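Local coordinates for protein beta-galactosidase (Trichoderma reesei, PDB 3OG2) that probably hydrolyses terminal non-reducing beta-D-galactose residues of beta-D-galactosides, as a glycoside hydrolase of family 35 with a TIM-barrel domain, at residues K193-M196 / Q197-D201. Sequence-based numbering, arbitrary orientation.
Sequences KPYM and QYVID
One face of the Tyr-195 ring carries the CG2 methyl of Val-199, one helical turn further on, in a CH-pi contact: the methyl lies 4.0 Å from the ring centroid and is displaced toward the rim, with CG2 3.7 Å from CZ of Tyr-195. With chi1 at 169°, CG of Tyr-195 stands beside the carbonyl carbon, which turns the ring toward the following turn and this methyl. The hydroxyl is hydrogen-bonded to Glu-178; the ring also meets that of Tyr-181, planes at about 50°, and touches Tyr-146 and Leu-147 of helix 144-163. The backbone of this first part of helix 193-205 follows the i to i+4 pattern, from Gln-197 N to Lys-193 O at 2.9 Å through to Ile-200 N to Met-196 O at 3.1 Å. The Met-196 carbonyl oxygen also has CG1 of Ile-200 against it, at 3.5 Å. Within the helix, NE2 of Gln-197 donates to OD1 of Asp-201 over 2.9 Å in a nearly straight bond (172°); the acceptor lies in the amide plane, but the donor comes from above the carboxylate. OE1 accepts from Gly-230 N, so the amide is held at both ends, which should fix its rotation. Tyr-195 and Gln-197 thus tie the helix to the rest of the barrel domain, the phenol through Glu-178, which directly precedes the galactose-binding Asn-179, about 9 Å from the Tyr-195 side chain.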
loop_
_atom_site.group_PDB
_atom_site.type_symbol
_atom_site.label_atom_id
_atom_site.label_comp_id
_atom_site.label_asym_id
_atom_site.label_seq_id
_atom_site.Cartn_x
_atom_site.Cartn_y
_atom_site.Cartn_z
ATOM N N LYS A 193 -23.321 -15.169 -13.725
ATOM C CA LYS A 193 -22.393 -16.300 -13.794
ATOM C C LYS A 193 -21.708 -16.453 -15.163
ATOM O O LYS A 193 -20.511 -16.780 -15.152
ATOM C CB LYS A 193 -23.089 -17.549 -13.319
ATOM C CG LYS A 193 -23.541 -17.436 -11.852
ATOM C CD LYS A 193 -24.083 -18.718 -11.320
ATOM C CE LYS A 193 -24.513 -18.604 -9.860
ATOM N NZ LYS A 193 -25.060 -19.896 -9.318
ATOM N N PRO A 194 -22.353 -16.215 -16.289
ATOM C CA PRO A 194 -21.619 -16.205 -17.535
ATOM C C PRO A 194 -20.503 -15.173 -17.529
ATOM O O PRO A 194 -19.398 -15.462 -18.038
ATOM C CB PRO A 194 -22.704 -15.856 -18.604
ATOM C CG PRO A 194 -23.942 -16.487 -17.986
ATOM C CD PRO A 194 -23.825 -16.084 -16.527
ATOM N N TYR A 195 -20.725 -13.989 -16.976
ATOM C CA TYR A 195 -19.663 -12.982 -16.875
ATOM C C TYR A 195 -18.507 -13.502 -16.043
ATOM O O TYR A 195 -17.327 -13.481 -16.446
ATOM C CB TYR A 195 -20.229 -11.673 -16.296
ATOM C CG TYR A 195 -19.108 -10.729 -15.932
ATOM C CD1 TYR A 195 -18.346 -10.147 -16.925
ATOM C CD2 TYR A 195 -18.807 -10.436 -14.596
ATOM C CE1 TYR A 195 -17.304 -9.284 -16.587
ATOM C CE2 TYR A 195 -17.775 -9.596 -14.261
ATOM C CZ TYR A 195 -17.022 -9.023 -15.269
ATOM O OH TYR A 195 -15.982 -8.152 -14.974
ATOM N N MET A 196 -18.848 -14.039 -14.872
ATOM C CA MET A 196 -17.791 -14.533 -13.970
ATOM C C MET A 196 -16.966 -15.618 -14.618
ATOM O O MET A 196 -15.746 -15.684 -14.487
ATOM C CB MET A 196 -18.422 -15.038 -12.665
ATOM C CG MET A 196 -19.154 -13.984 -11.857
ATOM S SD MET A 196 -20.409 -14.719 -10.746
ATOM C CE MET A 196 -19.294 -15.246 -9.490
ATOM N N GLN A 197 -17.670 -16.556 -15.315
ATOM C CA GLN A 197 -16.922 -17.630 -15.965
ATOM C C GLN A 197 -16.085 -17.118 -17.127
ATOM O O GLN A 197 -15.028 -17.695 -17.377
ATOM C CB GLN A 197 -17.907 -18.715 -16.460
ATOM C CG GLN A 197 -17.119 -19.944 -16.912
ATOM C CD GLN A 197 -16.361 -20.580 -15.767
ATOM O OE1 GLN A 197 -16.829 -20.774 -14.642
ATOM N NE2 GLN A 197 -15.115 -20.921 -16.087
ATOM N N TYR A 198 -16.565 -16.109 -17.878
ATOM C CA TYR A 198 -15.718 -15.564 -18.959
ATOM C C TYR A 198 -14.406 -15.059 -18.347
ATOM O O TYR A 198 -13.332 -15.281 -18.946
ATOM C CB TYR A 198 -16.443 -14.421 -19.636
ATOM C CG TYR A 198 -15.740 -13.906 -20.872
ATOM C CD1 TYR A 198 -14.759 -12.899 -20.763
ATOM C CD2 TYR A 198 -16.031 -14.406 -22.141
ATOM C CE1 TYR A 198 -14.102 -12.434 -21.878
ATOM C CE2 TYR A 198 -15.382 -13.934 -23.268
ATOM C CZ TYR A 198 -14.408 -12.944 -23.141
ATOM O OH TYR A 198 -13.794 -12.456 -24.267
ATOM N N VAL A 199 -14.492 -14.352 -17.214
ATOM C CA VAL A 199 -13.270 -13.768 -16.609
ATOM C C VAL A 199 -12.330 -14.881 -16.189
ATOM O O VAL A 199 -11.104 -14.843 -16.406
ATOM C CB VAL A 199 -13.700 -12.872 -15.437
ATOM C CG1 VAL A 199 -12.514 -12.425 -14.593
ATOM C CG2 VAL A 199 -14.483 -11.663 -15.964
ATOM N N ILE A 200 -12.897 -15.973 -15.598
ATOM C CA ILE A 200 -12.053 -17.125 -15.273
ATOM C C ILE A 200 -11.427 -17.770 -16.506
ATOM O O ILE A 200 -10.227 -18.087 -16.496
ATOM C CB ILE A 200 -12.890 -18.186 -14.487
ATOM C CG1 ILE A 200 -13.219 -17.642 -13.082
ATOM C CG2 ILE A 200 -12.194 -19.536 -14.435
ATOM C CD1 ILE A 200 -14.257 -18.480 -12.338
ATOM N N ASP A 201 -12.240 -17.958 -17.543
ATOM C CA ASP A 201 -11.747 -18.579 -18.762
ATOM C C ASP A 201 -10.589 -17.772 -19.363
ATOM O O ASP A 201 -9.645 -18.391 -19.897
ATOM C CB ASP A 201 -12.847 -18.685 -19.827
ATOM C CG ASP A 201 -13.976 -19.641 -19.575
ATOM O OD1 ASP A 201 -13.878 -20.538 -18.685
ATOM O OD2 ASP A 201 -15.030 -19.555 -20.301
#